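Local coordinates for protein DNA methyltransferase (Nicotiana tabacum, PDB 4ONQ) that probably methylates cytosines in DNA at carbon 5 with S-adenosylmethionine as methyl donor, this chain being the catalytic domain of a longer plant protein, at residues L86-E89 / N90-P93; S131-L134 / T135-R139; F156-D159 / Q160-W164; G294-L297 / E298-E302; S336-S339 / S340-I344. The protein carries 5 engineered substitutions. One frame throughout, in Å; residues are numbered along the deposited sequence.

Contact 1. Residues L86-E89 / N90-P93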
loop_
_atom_site.group_PDB
_atom_site.type_symbol
_atom_site.label_atom_id
_atom_site.label_comp_id
_atom_site.label_asym_id
_atom_site.label_seq_id
_atom_site.Cartn_x
_atom_site.Cartn_y
_atom_site.Cartn_z
ATOM N N LEU A 86 -2.897 -2.759 16.803
ATOM C CA LEU A 86 -1.469 -2.825 17.092
ATOM C C LEU A 86 -1.105 -1.779 18.123
ATOM O O LEU A 86 -1.797 -0.772 18.253
ATOM C CB LEU A 86 -0.666 -2.537 15.822
ATOM C CG LEU A 86 -0.965 -3.415 14.611
ATOM C CD1 LEU A 86 -0.419 -2.790 13.329
ATOM C CD2 LEU A 86 -0.384 -4.797 14.831
ATOM N N PRO A 87 -0.007 -2.010 18.859
ATOM C CA PRO A 87 0.562 -0.929 19.665
ATOM C C PRO A 87 1.003 0.198 18.744
ATOM O O PRO A 87 1.377 -0.049 17.596
ATOM C CB PRO A 87 1.771 -1.584 20.343
ATOM C CG PRO A 87 2.032 -2.839 19.572
ATOM C CD PRO A 87 0.711 -3.281 19.044
ATOM N N VAL A 88 0.960 1.422 19.249
ATOM C CA VAL A 88 1.149 2.604 18.422
ATOM C C VAL A 88 2.501 3.254 18.729
ATOM O O VAL A 88 3.018 4.071 17.963
ATOM C CB VAL A 88 -0.074 3.558 18.593
ATOM C CG1 VAL A 88 0.295 5.021 18.442
ATOM C CG2 VAL A 88 -1.173 3.176 17.604
ATOM N N GLU A 89 3.107 2.837 19.831
ATOM C CA GLU A 89 4.372 3.423 20.256
ATOM C C GLU A 89 5.565 2.549 19.881
ATOM O O GLU A 89 5.419 1.346 19.648
ATOM C CB GLU A 89 4.349 3.698 21.761
ATOM C CG GLU A 89 3.268 4.685 22.176
ATOM C CD GLU A 89 3.028 4.695 23.672
ATOM O OE1 GLU A 89 2.185 5.495 24.134
ATOM O OE2 GLU A 89 3.680 3.904 24.386
ATOM N N ASN A 90 6.740 3.174 19.827
ATOM C CA ASN A 90 7.981 2.514 19.425
ATOM C C ASN A 90 7.949 2.015 17.983
ATOM O O ASN A 90 8.432 0.923 17.678
ATOM C CB ASN A 90 8.344 1.384 20.390
ATOM C CG ASN A 90 8.448 1.859 21.825
ATOM O OD1 ASN A 90 9.035 2.906 22.105
ATOM N ND2 ASN A 90 7.865 1.097 22.742
ATOM N N ARG A 91 7.367 2.826 17.105
ATOM C CA ARG A 91 7.356 2.546 15.679
ATOM C C ARG A 91 8.634 3.087 15.065
ATOM O O ARG A 91 9.058 4.197 15.381
ATOM C CB ARG A 91 6.166 3.230 15.009
ATOM C CG ARG A 91 4.816 2.639 15.338
ATOM C CD ARG A 91 3.712 3.537 14.808
ATOM N NE ARG A 91 2.426 2.852 14.769
ATOM C CZ ARG A 91 1.294 3.410 14.354
ATOM N NH1 ARG A 91 1.288 4.674 13.940
ATOM N NH2 ARG A 91 0.170 2.703 14.350
ATOM N N PHE A 92 9.248 2.305 14.188
ATOM C CA PHE A 92 10.422 2.763 13.458
ATOM C C PHE A 92 10.214 2.553 11.957
ATOM O O PHE A 92 9.530 1.617 11.550
ATOM C CB PHE A 92 11.692 2.062 13.963
ATOM C CG PHE A 92 11.638 0.556 13.894
ATOM C CD1 PHE A 92 12.102 -0.118 12.775
ATOM C CD2 PHE A 92 11.140 -0.186 14.957
ATOM C CE1 PHE A 92 12.062 -1.504 12.709
ATOM C CE2 PHE A 92 11.094 -1.574 14.898
ATOM C CZ PHE A 92 11.556 -2.232 13.773
ATOM N N PRO A 93 10.779 3.444 11.130
ATOM C CA PRO A 93 10.623 3.311 9.679
ATOM C C PRO A 93 11.663 2.386 9.054
ATOM O O PRO A 93 12.675 2.076 9.674
ATOM C CB PRO A 93 10.837 4.740 9.183
ATOM C CG PRO A 93 11.789 5.326 10.168
ATOM C CD PRO A 93 11.447 4.704 11.502
#
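The side chains of V88 and R91 cross at a slant where the chain turns. V88 sets its CG2 methyl over one face of the R91 guanidinium, with V88 CG2 3.6 Å from R91 NH2. A branched apolar residue suits this place because a flat cation accepts a methyl over its face while keeping its N-H groups, which lie in the plane, for polar partners. The long arm of R91 gets there by standing CG beside its own backbone N (chi1 -71°) and staying extended as far as NE, so that it runs back over the V88 carbonyl. R91 CD lies 3.3 Å from V88 O. R91 NE is 3.5 Å from V88 O, but the angle is too poor for a hydrogen bond, so the aliphatic part and the face make this contact. The charge itself is met outside the turn, in a salt bridge from NH1 to E66. A leucine in place of R91 would probably leave E66 without its cation and the V88 methyl without the flat group beneath it. This surface loop follows strand 79-84: L86 packs on F39 and Y41 of strand 39-45, while R91 touches Y218 and H219 of helix 213-220.

Contact 2. Residues S131-L134 / T135-R139; sequences SAQL and TNRIR
A132 O accepts two bonds from the following turn, one from N136 N, 2.9 Å from A132 O, and one from the hydroxyl of T135, whose OG1 lies 3.2 Å from A132 O. This is the N-terminal turn of alpha-helix 132-143, with S131 at the N-cap. Both donors reach the carbonyl from the same face of its plane, and OG1 stands well above that plane instead of on a lone pair. Threonine can do this because chi1 of 60° places OG1 between its backbone N and carbonyl carbon, folded back on the preceding turn. The regular helical pattern continues with R137 N to Q133 O and I138 N to L134 O, each 2.9 Å. At the cap, S131 OG takes weak bonds from the amides of Q133 and L134, which suits a short polar side chain at a helix start where N-H groups lack carbonyls. Further out, the apolar face carries L134 and I138, with L134 CG 4.4 Å from I138 CD1; both lie against helix 151-164 and L166 of strand 166-170. On the exposed face the planes of the Q133 amide and R137 guanidinium are nearly parallel, 14° apart, and the glutamine touches the arginine's aliphatic stem, Q133 OE1 lying 3.2 Å from R137 CD.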
loop_
_atom_site.group_PDB
_atom_site.type_symbol
_atom_site.label_atom_id
_atom_site.label_comp_id
_atom_site.label_asym_id
_atom_site.label_seq_id
_atom_site.Cartn_x
_atom_site.Cartn_y
_atom_site.Cartn_z
ATOM N N SER A 131 -2.489 7.858 -22.200
ATOM C CA SER A 131 -2.309 7.368 -23.553
ATOM C C SER A 131 -1.310 8.233 -24.300
ATOM O O SER A 131 -0.996 9.347 -23.876
ATOM C CB SER A 131 -3.640 7.399 -24.292
ATOM O OG SER A 131 -3.653 8.457 -25.235
ATOM N N ALA A 132 -0.827 7.713 -25.423
ATOM C CA ALA A 132 0.096 8.437 -26.288
ATOM C C ALA A 132 -0.585 9.675 -26.863
ATOM O O ALA A 132 0.057 10.695 -27.112
ATOM C CB ALA A 132 0.581 7.525 -27.411
ATOM N N GLN A 133 -1.892 9.570 -27.070
ATOM C CA GLN A 133 -2.682 10.664 -27.613
ATOM C C GLN A 133 -2.587 11.897 -26.720
ATOM O O GLN A 133 -2.329 13.006 -27.187
ATOM C CB GLN A 133 -4.134 10.215 -27.769
ATOM C CG GLN A 133 -4.957 11.065 -28.704
ATOM C CD GLN A 133 -5.508 12.295 -28.024
ATOM O OE1 GLN A 133 -5.568 13.369 -28.620
ATOM N NE2 GLN A 133 -5.918 12.144 -26.767
ATOM N N LEU A 134 -2.777 11.690 -25.425
ATOM C CA LEU A 134 -2.704 12.772 -24.454
ATOM C C LEU A 134 -1.319 13.422 -24.378
ATOM O O LEU A 134 -1.209 14.647 -24.390
ATOM C CB LEU A 134 -3.125 12.254 -23.079
ATOM C CG LEU A 134 -2.965 13.208 -21.898
ATOM C CD1 LEU A 134 -3.826 14.455 -22.073
ATOM C CD2 LEU A 134 -3.319 12.475 -20.618
ATOM N N THR A 135 -0.263 12.610 -24.301
ATOM C CA THR A 135 1.085 13.164 -24.203
ATOM C C THR A 135 1.461 13.869 -25.506
ATOM O O THR A 135 2.297 14.772 -25.522
ATOM C CB THR A 135 2.153 12.095 -23.828
ATOM O OG1 THR A 135 2.191 11.053 -24.816
ATOM C CG2 THR A 135 1.862 11.499 -22.464
ATOM N N ASN A 136 0.833 13.447 -26.599
ATOM C CA ASN A 136 0.954 14.156 -27.862
ATOM C C ASN A 136 0.297 15.531 -27.774
ATOM O O ASN A 136 0.892 16.541 -28.158
ATOM C CB ASN A 136 0.329 13.346 -28.990
ATOM C CG ASN A 136 0.715 13.864 -30.359
ATOM O OD1 ASN A 136 1.832 14.334 -30.565
ATOM N ND2 ASN A 136 -0.211 13.777 -31.303
ATOM N N ARG A 137 -0.929 15.569 -27.256
ATOM C CA ARG A 137 -1.618 16.839 -27.062
ATOM C C ARG A 137 -0.768 17.789 -26.221
ATOM O O ARG A 137 -0.682 18.980 -26.517
ATOM C CB ARG A 137 -2.996 16.646 -26.412
ATOM C CG ARG A 137 -3.986 15.802 -27.222
ATOM C CD ARG A 137 -3.953 16.127 -28.713
ATOM N NE ARG A 137 -4.120 17.550 -28.986
ATOM C CZ ARG A 137 -4.054 18.091 -30.199
ATOM N NH1 ARG A 137 -3.833 17.326 -31.262
ATOM N NH2 ARG A 137 -4.213 19.399 -30.349
ATOM N N ILE A 138 -0.130 17.253 -25.184
ATOM C CA ILE A 138 0.686 18.070 -24.287
ATOM C C ILE A 138 1.939 18.583 -25.001
ATOM O O ILE A 138 2.277 19.782 -24.924
ATOM C CB ILE A 138 1.044 17.298 -23.000
ATOM C CG1 ILE A 138 -0.224 17.077 -22.170
ATOM C CG2 ILE A 138 2.067 18.049 -22.183
ATOM C CD1 ILE A 138 0.015 16.338 -20.882
ATOM N N ARG A 139 2.603 17.674 -25.713
ATOM C CA ARG A 139 3.714 18.044 -26.582
ATOM C C ARG A 139 3.356 19.220 -27.486
ATOM O O ARG A 139 4.071 20.207 -27.507
ATOM C CB ARG A 139 4.182 16.870 -27.451
ATOM C CG ARG A 139 5.107 17.326 -28.587
ATOM C CD ARG A 139 5.466 16.224 -29.569
ATOM N NE ARG A 139 6.501 15.324 -29.065
ATOM C CZ ARG A 139 7.806 15.563 -29.152
ATOM N NH1 ARG A 139 8.239 16.689 -29.705
ATOM N NH2 ARG A 139 8.678 14.686 -28.676
#

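Contact 3. Residues F156-D159 / Q160-W164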
loop_
_atom_site.group_PDB
_atom_site.type_symbol
_atom_site.label_atom_id
_atom_site.label_comp_id
_atom_site.label_asym_id
_atom_site.label_seq_id
_atom_site.Cartn_x
_atom_site.Cartn_y
_atom_site.Cartn_z
ATOM N N PHE A 156 -3.879 23.969 -18.381
ATOM C CA PHE A 156 -4.323 22.762 -19.080
ATOM C C PHE A 156 -3.351 21.572 -18.885
ATOM O O PHE A 156 -3.769 20.484 -18.439
ATOM C CB PHE A 156 -4.583 23.061 -20.564
ATOM C CG PHE A 156 -4.547 21.850 -21.442
ATOM C CD1 PHE A 156 -5.603 20.954 -21.455
ATOM C CD2 PHE A 156 -3.453 21.603 -22.253
ATOM C CE1 PHE A 156 -5.568 19.829 -22.263
ATOM C CE2 PHE A 156 -3.412 20.482 -23.065
ATOM C CZ PHE A 156 -4.469 19.593 -23.066
ATOM N N VAL A 157 -2.062 21.773 -19.173
ATOM C CA VAL A 157 -1.119 20.666 -19.024
ATOM C C VAL A 157 -0.891 20.269 -17.569
ATOM O O VAL A 157 -0.727 19.093 -17.282
ATOM C CB VAL A 157 0.237 20.821 -19.819
ATOM C CG1 VAL A 157 0.236 22.026 -20.714
ATOM C CG2 VAL A 157 1.466 20.782 -18.894
ATOM N N LEU A 158 -0.905 21.230 -16.648
ATOM C CA LEU A 158 -0.733 20.880 -15.241
ATOM C C LEU A 158 -1.910 20.050 -14.737
ATOM O O LEU A 158 -1.734 19.105 -13.966
ATOM C CB LEU A 158 -0.522 22.115 -14.373
ATOM C CG LEU A 158 0.917 22.626 -14.339
ATOM C CD1 LEU A 158 1.001 23.831 -13.428
ATOM C CD2 LEU A 158 1.855 21.525 -13.865
ATOM N N ASP A 159 -3.093 20.358 -15.210
ATOM C CA ASP A 159 -4.251 19.585 -14.848
ATOM C C ASP A 159 -4.178 18.189 -15.391
ATOM O O ASP A 159 -4.491 17.278 -14.692
ATOM C CB ASP A 159 -5.579 20.250 -15.287
ATOM C CG ASP A 159 -5.945 21.490 -14.480
ATOM O OD1 ASP A 159 -5.344 21.756 -13.448
ATOM O OD2 ASP A 159 -6.850 22.220 -14.882
ATOM N N GLN A 160 -3.806 18.038 -16.650
ATOM C CA GLN A 160 -3.635 16.727 -17.201
ATOM C C GLN A 160 -2.549 15.921 -16.528
ATOM O O GLN A 160 -2.720 14.779 -16.326
ATOM C CB GLN A 160 -3.422 16.767 -18.701
ATOM C CG GLN A 160 -4.527 17.397 -19.494
ATOM C CD GLN A 160 -5.860 16.767 -19.274
ATOM O OE1 GLN A 160 -6.016 15.589 -19.345
ATOM N NE2 GLN A 160 -6.823 17.571 -19.022
ATOM N N CYS A 161 -1.437 16.537 -16.194
ATOM C CA CYS A 161 -0.346 15.880 -15.507
ATOM C C CYS A 161 -0.655 15.389 -14.122
ATOM O O CYS A 161 -0.248 14.341 -13.754
ATOM C CB CYS A 161 0.860 16.779 -15.451
ATOM S SG CYS A 161 1.634 17.077 -17.002
ATOM N N ARG A 162 -1.368 16.181 -13.354
ATOM C CA ARG A 162 -1.825 15.766 -12.066
ATOM C C ARG A 162 -2.796 14.646 -12.132
ATOM O O ARG A 162 -2.746 13.746 -11.336
ATOM C CB ARG A 162 -2.479 16.913 -11.353
ATOM C CG ARG A 162 -1.516 17.918 -10.834
ATOM C CD ARG A 162 -2.190 19.175 -10.367
ATOM N NE ARG A 162 -1.257 19.817 -9.501
ATOM C CZ ARG A 162 -0.724 20.987 -9.729
ATOM N NH1 ARG A 162 -1.085 21.669 -10.776
ATOM N NH2 ARG A 162 0.157 21.467 -8.895
ATOM N N LYS A 163 -3.708 14.733 -13.069
ATOM C CA LYS A 163 -4.719 13.739 -13.240
ATOM C C LYS A 163 -4.147 12.408 -13.619
ATOM O O LYS A 163 -4.615 11.397 -13.223
ATOM C CB LYS A 163 -5.731 14.194 -14.255
ATOM C CG LYS A 163 -6.672 13.115 -14.698
ATOM C CD LYS A 163 -7.803 13.658 -15.522
ATOM C CE LYS A 163 -8.830 12.588 -15.724
ATOM N NZ LYS A 163 -9.488 12.709 -17.017
ATOM N N TRP A 164 -3.130 12.422 -14.423
ATOM C CA TRP A 164 -2.595 11.170 -14.942
ATOM C C TRP A 164 -1.206 10.827 -14.415
ATOM O O TRP A 164 -0.616 9.836 -14.840
ATOM C CB TRP A 164 -2.566 11.211 -16.472
ATOM C CG TRP A 164 -3.926 11.213 -17.077
ATOM C CD1 TRP A 164 -4.656 12.303 -17.452
ATOM C CD2 TRP A 164 -4.732 10.068 -17.369
ATOM N NE1 TRP A 164 -5.865 11.904 -17.971
ATOM C CE2 TRP A 164 -5.936 10.538 -17.930
ATOM C CE3 TRP A 164 -4.545 8.688 -17.227
ATOM C CZ2 TRP A 164 -6.955 9.682 -18.335
ATOM C CZ3 TRP A 164 -5.557 7.838 -17.636
ATOM C CH2 TRP A 164 -6.747 8.337 -18.180
#
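The F156 ring and the Q160 amide are tilted 32° against each other in the closing turns of alpha-helix 151-164, and the glutamine comes up obliquely, Q160 CG 3.8 Å from F156 CE1. Q160 bends at chi2 (-56°), which brings its amide near the ring at a slant. The W164 indole has Q160 O at its edge, in the ring plane. The R162 guanidinium is approached obliquely by L158: R162 NH1 lies 3.7 Å from L158 CB, while the arginine stem, extended to NE, passes along the L158 carbonyl. An alanine here would probably leave L158 CB without its guanidinium neighbour and the D159 carboxylate with less positive charge nearby, R162 NH1 being 5.0 Å from D159 OD1 and not in contact; the weak, long ion pair from D159 to K155 would remain. Under these side chains runs the regular backbone ladder, including Q160 N to F156 O at 3.0 Å. V157 and C161 form the buried side, where compact residues suit close packing on L166 and W168 of strand 166-170; there V157 CG2 lies 4.2 Å from C161 SG.

Contact 4. Residues G294-L297 / E298-E302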
loop_
_atom_site.group_PDB
_atom_site.type_symbol
_atom_site.label_atom_id
_atom_site.label_comp_id
_atom_site.label_asym_id
_atom_site.label_seq_id
_atom_site.Cartn_x
_atom_site.Cartn_y
_atom_site.Cartn_z
ATOM N N GLY A 294 -15.069 -21.902 8.824
ATOM C CA GLY A 294 -14.611 -22.146 10.179
ATOM C C GLY A 294 -13.827 -23.440 10.287
ATOM O O GLY A 294 -12.877 -23.544 11.061
ATOM N N ASP A 295 -14.223 -24.427 9.490
ATOM C CA ASP A 295 -13.551 -25.718 9.468
ATOM C C ASP A 295 -12.136 -25.600 8.896
ATOM O O ASP A 295 -11.173 -26.109 9.476
ATOM C CB ASP A 295 -14.375 -26.716 8.654
ATOM C CG ASP A 295 -15.823 -26.775 9.104
ATOM O OD1 ASP A 295 -16.590 -25.843 8.778
ATOM O OD2 ASP A 295 -16.194 -27.753 9.786
ATOM N N ARG A 296 -12.019 -24.920 7.760
ATOM C CA ARG A 296 -10.725 -24.722 7.120
ATOM C C ARG A 296 -9.767 -23.950 8.027
ATOM O O ARG A 296 -8.615 -24.352 8.206
ATOM C CB ARG A 296 -10.891 -23.996 5.785
ATOM C CG ARG A 296 -9.577 -23.742 5.076
ATOM C CD ARG A 296 -8.843 -25.047 4.828
ATOM N NE ARG A 296 -9.528 -25.867 3.835
ATOM C CZ ARG A 296 -9.338 -27.173 3.687
ATOM N NH1 ARG A 296 -8.488 -27.813 4.480
ATOM N NH2 ARG A 296 -10.005 -27.840 2.754
ATOM N N LEU A 297 -10.255 -22.848 8.594
ATOM C CA LEU A 297 -9.496 -22.063 9.565
ATOM C C LEU A 297 -9.038 -22.926 10.739
ATOM O O LEU A 297 -7.862 -22.907 11.114
ATOM C CB LEU A 297 -10.333 -20.889 10.080
ATOM C CG LEU A 297 -10.224 -19.529 9.379
ATOM C CD1 LEU A 297 -9.203 -19.551 8.251
ATOM C CD2 LEU A 297 -11.583 -19.065 8.870
ATOM N N GLU A 298 -9.953 -23.700 11.288
ATOM C CA GLU A 298 -9.630 -24.624 12.342
ATOM C C GLU A 298 -8.499 -25.543 11.982
ATOM O O GLU A 298 -7.622 -25.752 12.759
ATOM C CB GLU A 298 -10.833 -25.480 12.706
ATOM C CG GLU A 298 -11.630 -25.020 13.908
ATOM C CD GLU A 298 -13.093 -25.468 13.858
ATOM O OE1 GLU A 298 -13.990 -24.606 13.788
ATOM O OE2 GLU A 298 -13.353 -26.681 13.885
ATOM N N GLN A 299 -8.463 -26.031 10.767
ATOM C CA GLN A 299 -7.475 -27.031 10.478
ATOM C C GLN A 299 -6.161 -26.403 10.185
ATOM O O GLN A 299 -5.136 -26.969 10.425
ATOM C CB GLN A 299 -7.900 -27.953 9.348
ATOM C CG GLN A 299 -7.550 -27.501 7.980
ATOM C CD GLN A 299 -6.220 -28.005 7.514
ATOM O OE1 GLN A 299 -5.666 -28.913 8.103
ATOM N NE2 GLN A 299 -5.688 -27.411 6.455
ATOM N N LEU A 300 -6.219 -25.230 9.619
ATOM C CA LEU A 300 -5.019 -24.434 9.400
ATOM C C LEU A 300 -4.326 -24.181 10.729
ATOM O O LEU A 300 -3.113 -24.373 10.865
ATOM C CB LEU A 300 -5.376 -23.092 8.756
ATOM C CG LEU A 300 -5.161 -22.871 7.253
ATOM C CD1 LEU A 300 -4.404 -24.018 6.593
ATOM C CD2 LEU A 300 -6.476 -22.602 6.545
ATOM N N ILE A 301 -5.114 -23.761 11.712
ATOM C CA ILE A 301 -4.573 -23.414 13.018
ATOM C C ILE A 301 -4.035 -24.629 13.775
ATOM O O ILE A 301 -2.951 -24.577 14.351
ATOM C CB ILE A 301 -5.606 -22.642 13.853
ATOM C CG1 ILE A 301 -5.748 -21.227 13.289
ATOM C CG2 ILE A 301 -5.200 -22.606 15.320
ATOM C CD1 ILE A 301 -6.972 -20.484 13.761
ATOM N N GLU A 302 -4.769 -25.733 13.754
ATOM C CA GLU A 302 -4.298 -26.919 14.457
ATOM C C GLU A 302 -3.076 -27.523 13.761
ATOM O O GLU A 302 -2.321 -28.288 14.368
ATOM C CB GLU A 302 -5.407 -27.959 14.570
ATOM C CG GLU A 302 -5.865 -28.465 13.226
ATOM C CD GLU A 302 -7.099 -29.327 13.306
ATOM O OE1 GLU A 302 -7.413 -29.817 14.411
ATOM O OE2 GLU A 302 -7.754 -29.511 12.256
#
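R296 sends CG anti to its backbone N (chi1 179°) and then folds twice, at chi2 and chi3, which brings its guanidinium round beside Q299. Q299 answers with the rarer setting for a helix, CG between its own N and carbonyl carbon (chi1 88°), and the two side chains run side by side in the same direction. Their flat groups stand almost perpendicular, 86° apart, with the glutamine amide at the guanidinium edge. R296 NH1 and Q299 NE2 are 3.4 Å apart, but both are donors, so they meet without bonding. The stem of the arginine serves the apolar side: R296 CG lies 3.6 Å from L300 CD2. Arginine suits such a border, since it can offer methylenes to a leucine while its charged end goes on to a polar neighbour. On the exposed side, E298, extended beyond CG, runs back along the preceding turn and puts its OE1 3.1 Å from G294 O; both are acceptors, so no bond forms and the pairing is unfavourable. Backbone bonds such as L300 N to R296 O (2.9 Å) set the helical spacing. In helix 294-304, R296 and L300 lie on F286 of strand 282-286, while L297 and I301 meet I351 of helix 337-352.

Contact 5. Residues S336-S339 / S340-I344. Engineered in segment 336-339: S339 (natural residue Tyr). Engineered in segment 340-344: S340 (natural residue Asp).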
loop_
_atom_site.group_PDB
_atom_site.type_symbol
_atom_site.label_atom_id
_atom_site.label_comp_id
_atom_site.label_asym_id
_atom_site.label_seq_id
_atom_site.Cartn_x
_atom_site.Cartn_y
_atom_site.Cartn_z
ATOM N N SER A 336 -19.387 -6.473 1.011
ATOM C CA SER A 336 -19.519 -7.920 1.101
ATOM C C SER A 336 -18.191 -8.618 1.086
ATOM O O SER A 336 -18.070 -9.734 1.551
ATOM C CB SER A 336 -20.364 -8.461 -0.032
ATOM O OG SER A 336 -20.064 -9.813 -0.271
ATOM N N LEU A 337 -17.198 -7.950 0.547
ATOM C CA LEU A 337 -15.857 -8.507 0.612
ATOM C C LEU A 337 -15.202 -8.034 1.897
ATOM O O LEU A 337 -14.426 -8.761 2.531
ATOM C CB LEU A 337 -15.051 -8.093 -0.615
ATOM C CG LEU A 337 -15.473 -8.850 -1.878
ATOM C CD1 LEU A 337 -15.069 -8.096 -3.132
ATOM C CD2 LEU A 337 -14.886 -10.265 -1.883
ATOM N N PHE A 338 -15.543 -6.811 2.288
ATOM C CA PHE A 338 -15.212 -6.329 3.616
ATOM C C PHE A 338 -15.895 -7.229 4.633
ATOM O O PHE A 338 -15.322 -7.570 5.670
ATOM C CB PHE A 338 -15.687 -4.893 3.807
ATOM C CG PHE A 338 -15.652 -4.436 5.236
ATOM C CD1 PHE A 338 -14.451 -4.368 5.923
ATOM C CD2 PHE A 338 -16.816 -4.074 5.892
ATOM C CE1 PHE A 338 -14.413 -3.952 7.240
ATOM C CE2 PHE A 338 -16.784 -3.653 7.209
ATOM C CZ PHE A 338 -15.581 -3.592 7.886
ATOM N N SER A 339 -17.049 -7.731 4.278
ATOM C CA SER A 339 -17.766 -8.578 5.171
ATOM C C SER A 339 -17.071 -9.862 5.280
ATOM O O SER A 339 -17.066 -10.478 6.296
ATOM C CB SER A 339 -19.167 -8.813 4.660
ATOM O OG SER A 339 -19.873 -7.597 4.613
ATOM N N SER A 340 -16.504 -10.286 4.189
ATOM C CA SER A 340 -15.706 -11.505 4.213
ATOM C C SER A 340 -14.509 -11.349 5.149
ATOM O O SER A 340 -14.193 -12.253 5.935
ATOM C CB SER A 340 -15.241 -11.869 2.804
ATOM O OG SER A 340 -16.336 -12.251 1.989
ATOM N N TYR A 341 -13.855 -10.193 5.070
ATOM C CA TYR A 341 -12.736 -9.910 5.961
ATOM C C TYR A 341 -13.168 -10.007 7.420
ATOM O O TYR A 341 -12.510 -10.657 8.232
ATOM C CB TYR A 341 -12.152 -8.525 5.680
ATOM C CG TYR A 341 -10.991 -8.163 6.577
ATOM C CD1 TYR A 341 -9.686 -8.432 6.195
ATOM C CD2 TYR A 341 -11.200 -7.549 7.804
ATOM C CE1 TYR A 341 -8.624 -8.104 7.009
ATOM C CE2 TYR A 341 -10.146 -7.222 8.628
ATOM C CZ TYR A 341 -8.859 -7.499 8.225
ATOM O OH TYR A 341 -7.802 -7.173 9.045
ATOM N N VAL A 342 -14.282 -9.358 7.740
ATOM C CA VAL A 342 -14.788 -9.327 9.108
ATOM C C VAL A 342 -15.166 -10.722 9.612
ATOM O O VAL A 342 -14.784 -11.118 10.717
ATOM C CB VAL A 342 -16.000 -8.385 9.219
ATOM C CG1 VAL A 342 -16.586 -8.413 10.627
ATOM C CG2 VAL A 342 -15.593 -6.976 8.833
ATOM N N ARG A 343 -15.910 -11.455 8.788
ATOM C CA ARG A 343 -16.324 -12.818 9.101
ATOM C C ARG A 343 -15.110 -13.666 9.443
ATOM O O ARG A 343 -15.085 -14.373 10.456
ATOM C CB ARG A 343 -17.047 -13.435 7.902
ATOM C CG ARG A 343 -17.709 -14.774 8.181
ATOM C CD ARG A 343 -18.028 -15.526 6.892
ATOM N NE ARG A 343 -16.892 -16.320 6.429
ATOM C CZ ARG A 343 -16.315 -16.188 5.238
ATOM N NH1 ARG A 343 -16.770 -15.292 4.372
ATOM N NH2 ARG A 343 -15.286 -16.958 4.912
ATOM N N ILE A 344 -14.092 -13.580 8.594
ATOM C CA ILE A 344 -12.897 -14.396 8.772
ATOM C C ILE A 344 -12.086 -14.001 10.006
ATOM O O ILE A 344 -11.650 -14.869 10.773
ATOM C CB ILE A 344 -12.031 -14.390 7.502
ATOM C CG1 ILE A 344 -12.769 -15.136 6.393
ATOM C CG2 ILE A 344 -10.672 -15.010 7.760
ATOM C CD1 ILE A 344 -11.928 -15.428 5.196
#
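F338 and V342, one turn apart in alpha-helix 337-352 of the methyltransferase domain, make the close-packed part: the CG2 methyl of V342 sits over one face of the phenyl ring, 3.7 Å from the centroid of the F338 ring and 21° off its normal, a CH-pi contact. The methyl lies toward the CZ side of the ring, with V342 CG2 3.5 Å from F338 CZ. F338 carries CG anti to its backbone N (chi1 167°), which swings the ring along the helix to the valine. Here a flat ring and a beta-branched residue pack against S59 of helix 50-59, and Y42 meets the rings of both F338 and Y341. The opposite character appears at S336 and S339, exposed residues with small hydroxyls; S339 is an engineered substitution for a tyrosine, and little of its side chain reaches the next turn. R343 is partly exposed too, though its NH2 is held by the carbonyls of L292 and V289. L337 belongs to the sinefungin pocket and touches the ligand, so this end of the helix borders the cofactor site. S340, also engineered (an aspartate naturally), is buried. Its amide and hydroxyl both bind S336 O, each at 3.1 Å: S340 N comes from above the carbonyl plane, S340 OG within it.

Overall arrangement
Contacts 1 and 2 are surface contacts; 3, 4 and 5 are partly buried, contact 5 alone reaching sinefungin. Contact 1 is a turn without helix or strand, and it relies on an arginine face and an outside salt bridge; the other four lie along single helices, where backbone bonds set the spacing and side chains decorate it. Contacts 2 and 3 belong to successive helices that pack on each other, L134 CD2 meeting W164 CD1 at 3.4 Å. In contact 2, L134 and I138 face helix 151-164, while Q133 and R137 are exposed. Contacts 4 and 5, with centres about 17 Å apart, alone also lie in the C-5 cytosine-specific methylase region, where helices 294-304 and 337-352 touch.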